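Local coordinates for RagB/SusD family nutrient uptake outer membrane protein (Bacteroides thetaiotaomicron, PDB 7KV2) that probably binds beta-glucans at the outer surface of the cell, as a SusD-family glycan-binding protein of the outer membrane, at residues 78-82 with 454-458; 224-228 with 236-240; 228-232 with 465-469. All blocks are in the same frame, centred on the assembly; numbering follows the deposited sequence.

The three contacts lie in the helical, tetratricopeptide-repeat-related body of this SusD-family protein. Contacts 2 and 3 are on the same side of the chain's centre, their centres about 11 Å apart; both use helix 217-231 and share V228, and Y237 of one packs against N232 of the other. Contact 1 is centred about 16 Å from contact 3 and about 23 Å from contact 2, yet D79 touches L467. Along the chain, contact 2 is a local pairing nested between the segments of contact 1, whereas the segments of contacts 1 and 3 alternate. Because helices 446-456 and 463-469 follow each other, these two long-range contacts pin successive C-terminal helices to earlier chain.

Contact 1. Residues 78-82 with 454-458; sequences ADDLW and HLEFV
A buried histidine-carboxylate pair joins the loop between helices 70-75 and 92-98 to the C-terminal end of helix 446-456, with H454 meeting D80 in the interior of the SusD fold. H454 NE2 donates to D80 OD1 at 2.6 Å, with an N-H...O angle of 152°. The acceptor uses its syn lone pair and lies in the imidazole plane, and the carboxylate and ring planes are only 21° apart, so the two flat groups meet edge on. With CG of H454 anti to the backbone N (chi1 -172°), the ring extends from the helix across to the loop. D80 OD2 serves a second link: a water 2.7 Å away donates to it and also to H454 O, at 2.9 Å, so that direct and water-mediated bonds tie the same two residues. D79 adds a further carboxylate beside the ring, OD2 standing 3.6 Å from H454 CE1, but its stronger partner is R463. V458 CG2 borders the carboxylate, 3.9 Å from D80 OD2; the apolar contact is V458 CG1 with L81 CD2 at 4.2 Å, just beyond the end of the helix. At the other ring nitrogen, H454 ND1 is hydrogen-bonded to E451. R331 forms a salt bridge with D80 OD1. Both ring nitrogens are therefore engaged, which fixes the rotation of the imidazole, while R331 and R463 probably offset part of the acidic charge. Such a setting may favour a doubly protonated ring, its positive charge shared between D80 and E451.

Contact 2. Residues 224-228 with 236-240; sequences YAEIV and RYSTA. With EDO (1,2-ethanediol), chain E.
Helices 217-231 and 237-249, linked by a short connection, run roughly antiparallel here, with the CA atoms of A225 and A240 only 5.1 Å apart and those of V228 and R236 6.5 Å apart. Such a helical hairpin is consistent with the tetratricopeptide-like packing of the SusD family. Small residues make the close approach possible: A225 CB and A240 CB meet at 4.4 Å. Y224 reaches across next to them, its CG anti to the backbone N (chi1 176°), which carries the ring over to the second helix. Its edge lies against A240, CE1 coming within 3.8 Å of A240 CB, while its hydroxyl oxygen lies against two aliphatic groups. OH is 3.3 Å from T239 CG2 and equally close to R236 CD, the arginine chain crossing the tyrosine at about a right angle. V228 CG2 packs on one face of the Y224 ring, offset toward its rim, and CG1 turns to the second helix, 3.7 Å from Y237 CD1 at the edge of that ring and 3.8 Å from R236 CB. The contact is thus apolar packing, and the R236 guanidinium is held elsewhere, by D233 and E195. E226 points away, held by K160, N156 and Y403, with a 1,2-ethanediol also donating to OE1. Helix 183-200 covers Y224 and V228, helix 405-417 packs on A225, Y237 and A240, and Y243 meets the Y224 ring edge-to-face.

Contact 3. Residues 228-232 with 465-469; sequences VMYQN and WDLIR
Y230 forms the tightly packed part of this contact, wedged against W465, I468 and R469 of helix 463-469. The edge of W465 is directed at the face of Y230 in an offset edge-to-face pair, the ring planes 89° apart and the centroids separated by 5.5 Å. The phenol oxygen sits close in, 3.4 Å from W465 CE3 and the same from I468 CG2, while R469 CB lies 3.8 Å from Y230 CD1. The polar side is bridged by water and firmly held: a water donates to M229 O at 2.7 Å and accepts from R469 NH1 at 2.8 Å. R469 CG stands between its backbone N and carbonyl carbon (chi1 73°), and the extended chain beyond lies beside M229 and takes NE and NH2 to D466 OD1, while NH1 also pairs with E414. With an alanine here, E414 would probably lose this partner, D466 OD1 its two-nitrogen grip and the water its donor, although R453 also pairs with D466. The solvent side is at N232, exposed and of positive phi, where a Schellman motif ends helix 217-231. Helix 137-162 closes over Y230 and W465 through K160, and helix 405-417 flanks M229.

Contact 1. Residues 78-82 with 454-458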
ATOM      1  N   ALA A  78     -11.597   4.219  -4.851  1.00 17.85           N
ATOM      2  CA  ALA A  78     -12.274   3.012  -5.378  1.00 18.28           C
ATOM      3  C   ALA A  78     -13.684   2.893  -4.782  1.00 18.15           C
ATOM      4  O   ALA A  78     -14.361   3.927  -4.561  1.00 16.14           O
ATOM      5  CB  ALA A  78     -11.405   1.797  -5.104  1.00 21.15           C
ATOM      6  N   ASP A  79     -14.121   1.670  -4.446  1.00 20.31           N
ATOM      7  CA  ASP A  79     -15.547   1.345  -4.199  1.00 19.94           C
ATOM      8  C   ASP A  79     -15.704   0.569  -2.880  1.00 19.46           C
ATOM      9  O   ASP A  79     -16.740  -0.118  -2.726  1.00 19.62           O
ATOM     10  CB  ASP A  79     -16.137   0.584  -5.389  1.00 19.44           C
ATOM     11  CG  ASP A  79     -15.407  -0.684  -5.775  1.00 19.68           C
ATOM     12  OD1 ASP A  79     -14.185  -0.762  -5.536  1.00 19.68           O
ATOM     13  OD2 ASP A  79     -16.036  -1.559  -6.418  1.00 21.40           O
ATOM     14  N   ASP A  80     -14.760   0.682  -1.936  1.00 17.41           N
ATOM     15  CA  ASP A  80     -14.765  -0.238  -0.755  1.00 16.47           C
ATOM     16  C   ASP A  80     -14.927   0.511   0.563  1.00 17.32           C
ATOM     17  O   ASP A  80     -15.535  -0.058   1.509  1.00 18.06           O
ATOM     18  CB  ASP A  80     -13.473  -1.058  -0.698  1.00 17.79           C
ATOM     19  CG  ASP A  80     -13.363  -2.084  -1.802  1.00 17.17           C
ATOM     20  OD1 ASP A  80     -14.413  -2.507  -2.318  1.00 18.82           O
ATOM     21  OD2 ASP A  80     -12.232  -2.389  -2.179  1.00 19.68           O
ATOM     22  N   LEU A  81     -14.398   1.731   0.639  1.00 17.49           N
ATOM     23  CA  LEU A  81     -14.361   2.566   1.856  1.00 17.13           C
ATOM     24  C   LEU A  81     -15.060   3.875   1.562  1.00 18.13           C
ATOM     25  O   LEU A  81     -15.081   4.298   0.351  1.00 19.25           O
ATOM     26  CB  LEU A  81     -12.904   2.859   2.243  1.00 18.07           C
ATOM     27  CG  LEU A  81     -11.955   1.674   2.333  1.00 19.53           C
ATOM     28  CD1 LEU A  81     -10.548   2.168   2.673  1.00 21.39           C
ATOM     29  CD2 LEU A  81     -12.414   0.679   3.399  1.00 19.67           C
ATOM     30  N   TRP A  82     -15.472   4.565   2.600  1.00 16.84           N
ATOM     31  CA  TRP A  82     -15.774   6.009   2.515  1.00 18.28           C
ATOM     32  C   TRP A  82     -14.526   6.801   2.951  1.00 19.40           C
ATOM     33  O   TRP A  82     -13.405   6.208   3.107  1.00 19.66           O
ATOM     34  CB  TRP A  82     -17.028   6.332   3.338  1.00 16.37           C
ATOM     35  CG  TRP A  82     -18.265   5.649   2.839  1.00 17.40           C
ATOM     36  CD1 TRP A  82     -19.083   4.837   3.578  1.00 18.75           C
ATOM     37  CD2 TRP A  82     -18.856   5.716   1.524  1.00 18.74           C
ATOM     38  NE1 TRP A  82     -20.130   4.385   2.823  1.00 18.42           N
ATOM     39  CE2 TRP A  82     -20.040   4.949   1.569  1.00 18.49           C
ATOM     40  CE3 TRP A  82     -18.561   6.422   0.343  1.00 18.58           C
ATOM     41  CZ2 TRP A  82     -20.868   4.788   0.448  1.00 18.26           C
ATOM     42  CZ3 TRP A  82     -19.404   6.297  -0.751  1.00 18.35           C
ATOM     43  CH2 TRP A  82     -20.516   5.449  -0.711  1.00 19.25           C
ATOM     44  N   HIS A 454     -10.493  -8.197  -5.391  1.00 18.30           N
ATOM     45  CA  HIS A 454     -11.404  -7.237  -4.750  1.00 17.66           C
ATOM     46  C   HIS A 454     -11.732  -7.741  -3.328  1.00 16.75           C
ATOM     47  O   HIS A 454     -11.704  -6.948  -2.394  1.00 16.21           O
ATOM     48  CB  HIS A 454     -12.659  -7.078  -5.630  1.00 18.12           C
ATOM     49  CG  HIS A 454     -13.562  -5.993  -5.172  1.00 18.41           C
ATOM     50  ND1 HIS A 454     -14.866  -5.893  -5.608  1.00 19.35           N
ATOM     51  CD2 HIS A 454     -13.343  -4.953  -4.342  1.00 19.55           C
ATOM     52  CE1 HIS A 454     -15.417  -4.824  -5.076  1.00 20.80           C
ATOM     53  NE2 HIS A 454     -14.508  -4.232  -4.262  1.00 19.75           N
ATOM     54  N   LEU A 455     -12.059  -9.024  -3.214  1.00 15.98           N
ATOM     55  CA  LEU A 455     -12.418  -9.674  -1.926  1.00 17.70           C
ATOM     56  C   LEU A 455     -11.171  -9.742  -1.020  1.00 15.83           C
ATOM     57  O   LEU A 455     -11.329  -9.590   0.197  1.00 15.98           O
ATOM     58  CB  LEU A 455     -12.936 -11.086  -2.239  1.00 17.83           C
ATOM     59  CG  LEU A 455     -14.282 -11.181  -2.972  1.00 19.07           C
ATOM     60  CD1 LEU A 455     -14.608 -12.631  -3.310  1.00 19.95           C
ATOM     61  CD2 LEU A 455     -15.416 -10.625  -2.129  1.00 19.31           C
ATOM     62  N   GLU A 456      -9.993  -9.941  -1.615  1.00 15.56           N
ATOM     63  CA  GLU A 456      -8.727 -10.292  -0.922  1.00 14.87           C
ATOM     64  C   GLU A 456      -8.019  -9.063  -0.310  1.00 15.59           C
ATOM     65  O   GLU A 456      -7.382  -9.205   0.753  1.00 15.78           O
ATOM     66  CB  GLU A 456      -7.815 -11.007  -1.925  1.00 14.99           C
ATOM     67  CG  GLU A 456      -6.538 -11.530  -1.331  1.00 15.06           C
ATOM     68  CD  GLU A 456      -6.621 -12.630  -0.289  1.00 14.81           C
ATOM     69  OE1 GLU A 456      -7.700 -13.255  -0.144  1.00 17.01           O
ATOM     70  OE2 GLU A 456      -5.580 -12.839   0.406  1.00 15.52           O
ATOM     71  N   PHE A 457      -8.087  -7.905  -0.948  1.00 14.58           N
ATOM     72  CA  PHE A 457      -7.176  -6.770  -0.670  1.00 15.44           C
ATOM     73  C   PHE A 457      -7.901  -5.475  -0.298  1.00 14.70           C
ATOM     74  O   PHE A 457      -7.329  -4.428  -0.482  1.00 15.12           O
ATOM     75  CB  PHE A 457      -6.287  -6.513  -1.901  1.00 16.83           C
ATOM     76  CG  PHE A 457      -5.438  -7.683  -2.335  1.00 17.14           C
ATOM     77  CD1 PHE A 457      -4.501  -8.218  -1.468  1.00 16.85           C
ATOM     78  CD2 PHE A 457      -5.618  -8.275  -3.581  1.00 18.90           C
ATOM     79  CE1 PHE A 457      -3.731  -9.301  -1.847  1.00 17.37           C
ATOM     80  CE2 PHE A 457      -4.839  -9.361  -3.965  1.00 19.01           C
ATOM     81  CZ  PHE A 457      -3.902  -9.870  -3.092  1.00 18.14           C
ATOM     82  N   VAL A 458      -9.061  -5.518   0.303  1.00 14.67           N
ATOM     83  CA  VAL A 458      -9.732  -4.267   0.742  1.00 14.13           C
ATOM     84  C   VAL A 458      -8.756  -3.510   1.642  1.00 14.31           C
ATOM     85  O   VAL A 458      -8.232  -4.085   2.597  1.00 15.36           O
ATOM     86  CB  VAL A 458     -11.052  -4.514   1.470  1.00 13.84           C
ATOM     87  CG1 VAL A 458     -11.569  -3.240   2.135  1.00 13.49           C
ATOM     88  CG2 VAL A 458     -12.115  -5.158   0.558  1.00 14.80           C
TER
HETATM   89  O   HOH W   1     -10.451  -4.391  -2.582  1.00 18.08           O

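Contact 2. Residues 224-228 with 236-240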
ATOM      1  N   TYR A 224       7.917  -5.766 -10.209  1.00 24.35           N
ATOM      2  CA  TYR A 224       8.018  -5.966 -11.683  1.00 23.60           C
ATOM      3  C   TYR A 224       6.619  -6.314 -12.219  1.00 24.02           C
ATOM      4  O   TYR A 224       6.077  -5.611 -13.105  1.00 22.04           O
ATOM      5  CB  TYR A 224       9.111  -6.995 -11.978  1.00 26.45           C
ATOM      6  CG  TYR A 224       9.243  -7.361 -13.438  1.00 25.98           C
ATOM      7  CD1 TYR A 224       8.376  -8.256 -14.035  1.00 26.03           C
ATOM      8  CD2 TYR A 224      10.202  -6.752 -14.234  1.00 27.05           C
ATOM      9  CE1 TYR A 224       8.510  -8.615 -15.371  1.00 27.80           C
ATOM     10  CE2 TYR A 224      10.334  -7.088 -15.577  1.00 30.08           C
ATOM     11  CZ  TYR A 224       9.495  -8.022 -16.147  1.00 30.06           C
ATOM     12  OH  TYR A 224       9.607  -8.331 -17.472  1.00 30.55           O
ATOM     13  N   ALA A 225       5.965  -7.327 -11.632  1.00 23.71           N
ATOM     14  CA  ALA A 225       4.614  -7.759 -12.064  1.00 24.22           C
ATOM     15  C   ALA A 225       3.632  -6.592 -11.927  1.00 24.35           C
ATOM     16  O   ALA A 225       2.763  -6.395 -12.842  1.00 22.97           O
ATOM     17  CB  ALA A 225       4.162  -8.961 -11.259  1.00 27.48           C
ATOM     18  N   GLU A 226       3.746  -5.849 -10.825  1.00 21.82           N
ATOM     19  CA  GLU A 226       2.878  -4.695 -10.527  1.00 21.53           C
ATOM     20  C   GLU A 226       2.952  -3.676 -11.672  1.00 23.32           C
ATOM     21  O   GLU A 226       1.876  -3.311 -12.221  1.00 23.40           O
ATOM     22  CB  GLU A 226       3.238  -4.016  -9.218  1.00 20.60           C
ATOM     23  CG  GLU A 226       2.345  -2.807  -8.945  1.00 22.43           C
ATOM     24  CD  GLU A 226       2.444  -2.178  -7.563  1.00 22.99           C
ATOM     25  OE1 GLU A 226       3.034  -2.792  -6.622  1.00 23.55           O
ATOM     26  OE2 GLU A 226       1.977  -1.062  -7.448  1.00 23.04           O
ATOM     27  N   ILE A 227       4.147  -3.214 -12.024  1.00 22.26           N
ATOM     28  CA  ILE A 227       4.272  -2.091 -13.010  1.00 23.75           C
ATOM     29  C   ILE A 227       3.988  -2.632 -14.434  1.00 22.62           C
ATOM     30  O   ILE A 227       3.294  -1.922 -15.223  1.00 23.84           O
ATOM     31  CB  ILE A 227       5.617  -1.350 -12.840  1.00 22.31           C
ATOM     32  CG1 ILE A 227       6.822  -2.176 -13.291  1.00 24.17           C
ATOM     33  CG2 ILE A 227       5.794  -0.848 -11.411  1.00 22.78           C
ATOM     34  CD1 ILE A 227       8.074  -1.370 -13.388  1.00 23.79           C
ATOM     35  N   VAL A 228       4.406  -3.857 -14.739  1.00 23.82           N
ATOM     36  CA  VAL A 228       4.125  -4.551 -16.037  1.00 26.88           C
ATOM     37  C   VAL A 228       2.612  -4.633 -16.236  1.00 28.21           C
ATOM     38  O   VAL A 228       2.112  -4.279 -17.344  1.00 28.70           O
ATOM     39  CB  VAL A 228       4.779  -5.937 -16.128  1.00 27.97           C
ATOM     40  CG1 VAL A 228       4.214  -6.760 -17.260  1.00 30.40           C
ATOM     41  CG2 VAL A 228       6.287  -5.832 -16.243  1.00 28.56           C
ATOM     42  N   ARG A 236       5.844  -8.174 -21.663  1.00 32.02           N
ATOM     43  CA  ARG A 236       6.609  -8.608 -20.474  1.00 29.82           C
ATOM     44  C   ARG A 236       5.779  -9.549 -19.603  1.00 31.35           C
ATOM     45  O   ARG A 236       6.290  -9.930 -18.540  1.00 30.84           O
ATOM     46  CB  ARG A 236       7.102  -7.388 -19.704  1.00 30.49           C
ATOM     47  CG  ARG A 236       8.384  -6.803 -20.274  1.00 30.91           C
ATOM     48  CD  ARG A 236       8.913  -5.716 -19.389  1.00 31.40           C
ATOM     49  NE  ARG A 236      10.182  -5.252 -19.911  1.00 33.53           N
ATOM     50  CZ  ARG A 236      10.326  -4.374 -20.903  1.00 35.71           C
ATOM     51  NH1 ARG A 236       9.275  -3.839 -21.504  1.00 35.21           N
ATOM     52  NH2 ARG A 236      11.546  -4.037 -21.284  1.00 33.23           N
ATOM     53  N   TYR A 237       4.580  -9.932 -20.046  1.00 28.85           N
ATOM     54  CA  TYR A 237       3.658 -10.817 -19.280  1.00 30.59           C
ATOM     55  C   TYR A 237       4.272 -12.197 -19.023  1.00 32.99           C
ATOM     56  O   TYR A 237       4.150 -12.738 -17.895  1.00 28.11           O
ATOM     57  CB  TYR A 237       2.309 -10.933 -19.993  1.00 31.36           C
ATOM     58  CG  TYR A 237       1.376  -9.751 -19.889  1.00 29.72           C
ATOM     59  CD1 TYR A 237       1.708  -8.570 -19.242  1.00 27.32           C
ATOM     60  CD2 TYR A 237       0.136  -9.810 -20.507  1.00 32.41           C
ATOM     61  CE1 TYR A 237       0.818  -7.515 -19.160  1.00 29.84           C
ATOM     62  CE2 TYR A 237      -0.765  -8.762 -20.438  1.00 28.50           C
ATOM     63  CZ  TYR A 237      -0.426  -7.618 -19.758  1.00 30.80           C
ATOM     64  OH  TYR A 237      -1.302  -6.584 -19.746  1.00 32.92           O
ATOM     65  N   SER A 238       4.932 -12.795 -20.028  1.00 33.53           N
ATOM     66  CA  SER A 238       5.524 -14.151 -19.905  1.00 33.01           C
ATOM     67  C   SER A 238       6.646 -14.144 -18.875  1.00 27.50           C
ATOM     68  O   SER A 238       6.746 -15.140 -18.147  1.00 29.56           O
ATOM     69  CB  SER A 238       6.041 -14.683 -21.233  1.00 35.65           C
ATOM     70  OG  SER A 238       4.950 -15.147 -22.000  1.00 38.37           O
ATOM     71  N   THR A 239       7.463 -13.093 -18.862  1.00 27.68           N
ATOM     72  CA  THR A 239       8.547 -12.888 -17.852  1.00 30.51           C
ATOM     73  C   THR A 239       7.933 -12.700 -16.449  1.00 29.17           C
ATOM     74  O   THR A 239       8.344 -13.391 -15.496  1.00 28.32           O
ATOM     75  CB  THR A 239       9.437 -11.719 -18.252  1.00 32.74           C
ATOM     76  OG1 THR A 239       9.966 -12.062 -19.533  1.00 36.57           O
ATOM     77  CG2 THR A 239      10.560 -11.456 -17.274  1.00 31.61           C
ATOM     78  N   ALA A 240       6.936 -11.830 -16.344  1.00 29.98           N
ATOM     79  CA  ALA A 240       6.232 -11.594 -15.065  1.00 27.60           C
ATOM     80  C   ALA A 240       5.655 -12.919 -14.566  1.00 27.15           C
ATOM     81  O   ALA A 240       5.834 -13.216 -13.355  1.00 25.08           O
ATOM     82  CB  ALA A 240       5.190 -10.533 -15.230  1.00 27.73           C
TER
HETATM   83  C1  EDO E 604       1.664   1.516  -5.285  1.00 58.54           C
HETATM   84  O1  EDO E 604       0.521   2.313  -5.026  1.00 56.68           O
HETATM   85  C2  EDO E 604       1.721   0.234  -4.538  1.00 59.15           C
HETATM   86  O2  EDO E 604       2.972  -0.474  -4.553  1.00 57.91           O

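Contact 3. Residues 228-232 with 465-469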
ATOM      1  N   VAL A 228       4.406  -3.857 -14.739  1.00 23.82           N
ATOM      2  CA  VAL A 228       4.125  -4.551 -16.037  1.00 26.88           C
ATOM      3  C   VAL A 228       2.612  -4.633 -16.236  1.00 28.21           C
ATOM      4  O   VAL A 228       2.112  -4.279 -17.344  1.00 28.70           O
ATOM      5  CB  VAL A 228       4.779  -5.937 -16.128  1.00 27.97           C
ATOM      6  CG1 VAL A 228       4.214  -6.760 -17.260  1.00 30.40           C
ATOM      7  CG2 VAL A 228       6.287  -5.832 -16.243  1.00 28.56           C
ATOM      8  N   MET A 229       1.880  -5.021 -15.188  1.00 25.43           N
ATOM      9  CA  MET A 229       0.427  -5.227 -15.342  1.00 24.05           C
ATOM     10  C   MET A 229      -0.270  -3.876 -15.374  1.00 23.71           C
ATOM     11  O   MET A 229      -1.232  -3.732 -16.172  1.00 23.59           O
ATOM     12  CB  MET A 229      -0.126  -6.149 -14.255  1.00 23.97           C
ATOM     13  CG  MET A 229       0.403  -7.557 -14.413  1.00 21.81           C
ATOM     14  SD  MET A 229       0.094  -8.634 -12.960  1.00 26.10           S
ATOM     15  CE  MET A 229      -1.619  -8.993 -13.303  1.00 27.62           C
ATOM     16  N   TYR A 230       0.182  -2.891 -14.601  1.00 23.16           N
ATOM     17  CA  TYR A 230      -0.511  -1.582 -14.610  1.00 23.79           C
ATOM     18  C   TYR A 230      -0.316  -0.909 -15.990  1.00 24.68           C
ATOM     19  O   TYR A 230      -1.184  -0.160 -16.429  1.00 23.30           O
ATOM     20  CB  TYR A 230      -0.037  -0.642 -13.511  1.00 21.94           C
ATOM     21  CG  TYR A 230      -0.958   0.540 -13.352  1.00 21.34           C
ATOM     22  CD1 TYR A 230      -2.269   0.364 -12.944  1.00 21.95           C
ATOM     23  CD2 TYR A 230      -0.554   1.827 -13.658  1.00 22.08           C
ATOM     24  CE1 TYR A 230      -3.148   1.431 -12.844  1.00 22.00           C
ATOM     25  CE2 TYR A 230      -1.412   2.910 -13.537  1.00 22.57           C
ATOM     26  CZ  TYR A 230      -2.728   2.705 -13.155  1.00 20.13           C
ATOM     27  OH  TYR A 230      -3.590   3.751 -13.009  1.00 22.19           O
ATOM     28  N   GLN A 231       0.834  -1.149 -16.610  1.00 27.11           N
ATOM     29  CA  GLN A 231       1.202  -0.562 -17.936  1.00 26.70           C
ATOM     30  C   GLN A 231       0.459  -1.289 -19.061  1.00 28.58           C
ATOM     31  O   GLN A 231       0.399  -0.735 -20.161  1.00 30.13           O
ATOM     32  CB  GLN A 231       2.705  -0.698 -18.153  1.00 28.56           C
ATOM     33  CG  GLN A 231       3.195  -0.095 -19.481  1.00 29.14           C
ATOM     34  CD  GLN A 231       3.031   1.401 -19.523  1.00 30.85           C
ATOM     35  OE1 GLN A 231       2.780   2.047 -18.512  1.00 33.74           O
ATOM     36  NE2 GLN A 231       3.213   1.994 -20.706  1.00 28.68           N
ATOM     37  N   ASN A 232      -0.031  -2.492 -18.803  1.00 24.30           N
ATOM     38  CA  ASN A 232      -0.627  -3.410 -19.803  1.00 29.74           C
ATOM     39  C   ASN A 232       0.475  -3.758 -20.806  1.00 33.02           C
ATOM     40  O   ASN A 232       0.191  -3.772 -22.027  1.00 29.77           O
ATOM     41  CB  ASN A 232      -1.886  -2.827 -20.454  1.00 31.51           C
ATOM     42  CG  ASN A 232      -3.105  -2.957 -19.553  1.00 33.68           C
ATOM     43  OD1 ASN A 232      -3.581  -1.985 -19.007  1.00 42.47           O
ATOM     44  ND2 ASN A 232      -3.582  -4.166 -19.331  1.00 38.28           N
ATOM     45  N   TRP A 465      -6.123   0.703  -8.643  1.00 20.06           N
ATOM     46  CA  TRP A 465      -5.204   0.361  -9.767  1.00 20.52           C
ATOM     47  C   TRP A 465      -5.770  -0.815 -10.569  1.00 21.40           C
ATOM     48  O   TRP A 465      -5.656  -0.784 -11.823  1.00 20.83           O
ATOM     49  CB  TRP A 465      -3.772   0.135  -9.280  1.00 21.27           C
ATOM     50  CG  TRP A 465      -3.326   1.209  -8.339  1.00 22.00           C
ATOM     51  CD1 TRP A 465      -2.993   1.027  -7.021  1.00 22.46           C
ATOM     52  CD2 TRP A 465      -3.366   2.623  -8.551  1.00 21.61           C
ATOM     53  NE1 TRP A 465      -2.762   2.229  -6.418  1.00 23.08           N
ATOM     54  CE2 TRP A 465      -2.936   3.224  -7.344  1.00 21.29           C
ATOM     55  CE3 TRP A 465      -3.600   3.444  -9.669  1.00 22.47           C
ATOM     56  CZ2 TRP A 465      -2.811   4.600  -7.214  1.00 20.73           C
ATOM     57  CZ3 TRP A 465      -3.481   4.805  -9.532  1.00 21.47           C
ATOM     58  CH2 TRP A 465      -3.097   5.370  -8.322  1.00 25.15           C
ATOM     59  N   ASP A 466      -6.355  -1.833  -9.919  1.00 19.02           N
ATOM     60  CA  ASP A 466      -6.954  -2.990 -10.635  1.00 22.36           C
ATOM     61  C   ASP A 466      -8.118  -2.506 -11.543  1.00 22.21           C
ATOM     62  O   ASP A 466      -8.217  -2.973 -12.700  1.00 22.53           O
ATOM     63  CB  ASP A 466      -7.366  -4.113  -9.670  1.00 21.53           C
ATOM     64  CG  ASP A 466      -6.185  -4.816  -9.008  1.00 25.43           C
ATOM     65  OD1 ASP A 466      -5.052  -4.764  -9.575  1.00 23.07           O
ATOM     66  OD2 ASP A 466      -6.393  -5.382  -7.902  1.00 25.47           O
ATOM     67  N   LEU A 467      -8.984  -1.627 -11.045  1.00 20.97           N
ATOM     68  CA  LEU A 467     -10.126  -1.096 -11.836  1.00 23.10           C
ATOM     69  C   LEU A 467      -9.597  -0.362 -13.063  1.00 22.60           C
ATOM     70  O   LEU A 467     -10.139  -0.588 -14.176  1.00 23.34           O
ATOM     71  CB  LEU A 467     -10.973  -0.139 -10.992  1.00 20.72           C
ATOM     72  CG  LEU A 467     -11.874  -0.847  -9.992  1.00 20.16           C
ATOM     73  CD1 LEU A 467     -12.481   0.134  -9.025  1.00 20.37           C
ATOM     74  CD2 LEU A 467     -12.916  -1.728 -10.698  1.00 21.03           C
ATOM     75  N   ILE A 468      -8.587   0.468 -12.876  1.00 24.64           N
ATOM     76  CA  ILE A 468      -8.097   1.332 -13.983  1.00 23.45           C
ATOM     77  C   ILE A 468      -7.461   0.395 -15.024  1.00 29.42           C
ATOM     78  O   ILE A 468      -7.831   0.523 -16.191  1.00 25.52           O
ATOM     79  CB  ILE A 468      -7.140   2.430 -13.506  1.00 25.19           C
ATOM     80  CG1 ILE A 468      -7.869   3.484 -12.672  1.00 24.45           C
ATOM     81  CG2 ILE A 468      -6.428   3.045 -14.704  1.00 26.72           C
ATOM     82  CD1 ILE A 468      -6.975   4.507 -12.033  1.00 24.36           C
ATOM     83  N   ARG A 469      -6.544  -0.508 -14.625  1.00 26.53           N
ATOM     84  CA  ARG A 469      -5.702  -1.284 -15.581  1.00 26.62           C
ATOM     85  C   ARG A 469      -6.542  -2.295 -16.362  1.00 29.43           C
ATOM     86  O   ARG A 469      -6.082  -2.699 -17.464  1.00 30.15           O
ATOM     87  CB  ARG A 469      -4.542  -1.993 -14.889  1.00 24.37           C
ATOM     88  CG  ARG A 469      -4.937  -3.201 -14.048  1.00 22.39           C
ATOM     89  CD  ARG A 469      -3.769  -3.670 -13.196  1.00 24.75           C
ATOM     90  NE  ARG A 469      -4.172  -4.772 -12.341  1.00 23.65           N
ATOM     91  CZ  ARG A 469      -4.451  -6.018 -12.765  1.00 25.41           C
ATOM     92  NH1 ARG A 469      -4.310  -6.353 -14.032  1.00 24.64           N
ATOM     93  NH2 ARG A 469      -4.836  -6.952 -11.914  1.00 24.61           N
TER
HETATM   94  O   HOH W   2      -3.499  -5.229 -16.480  1.00 27.08           O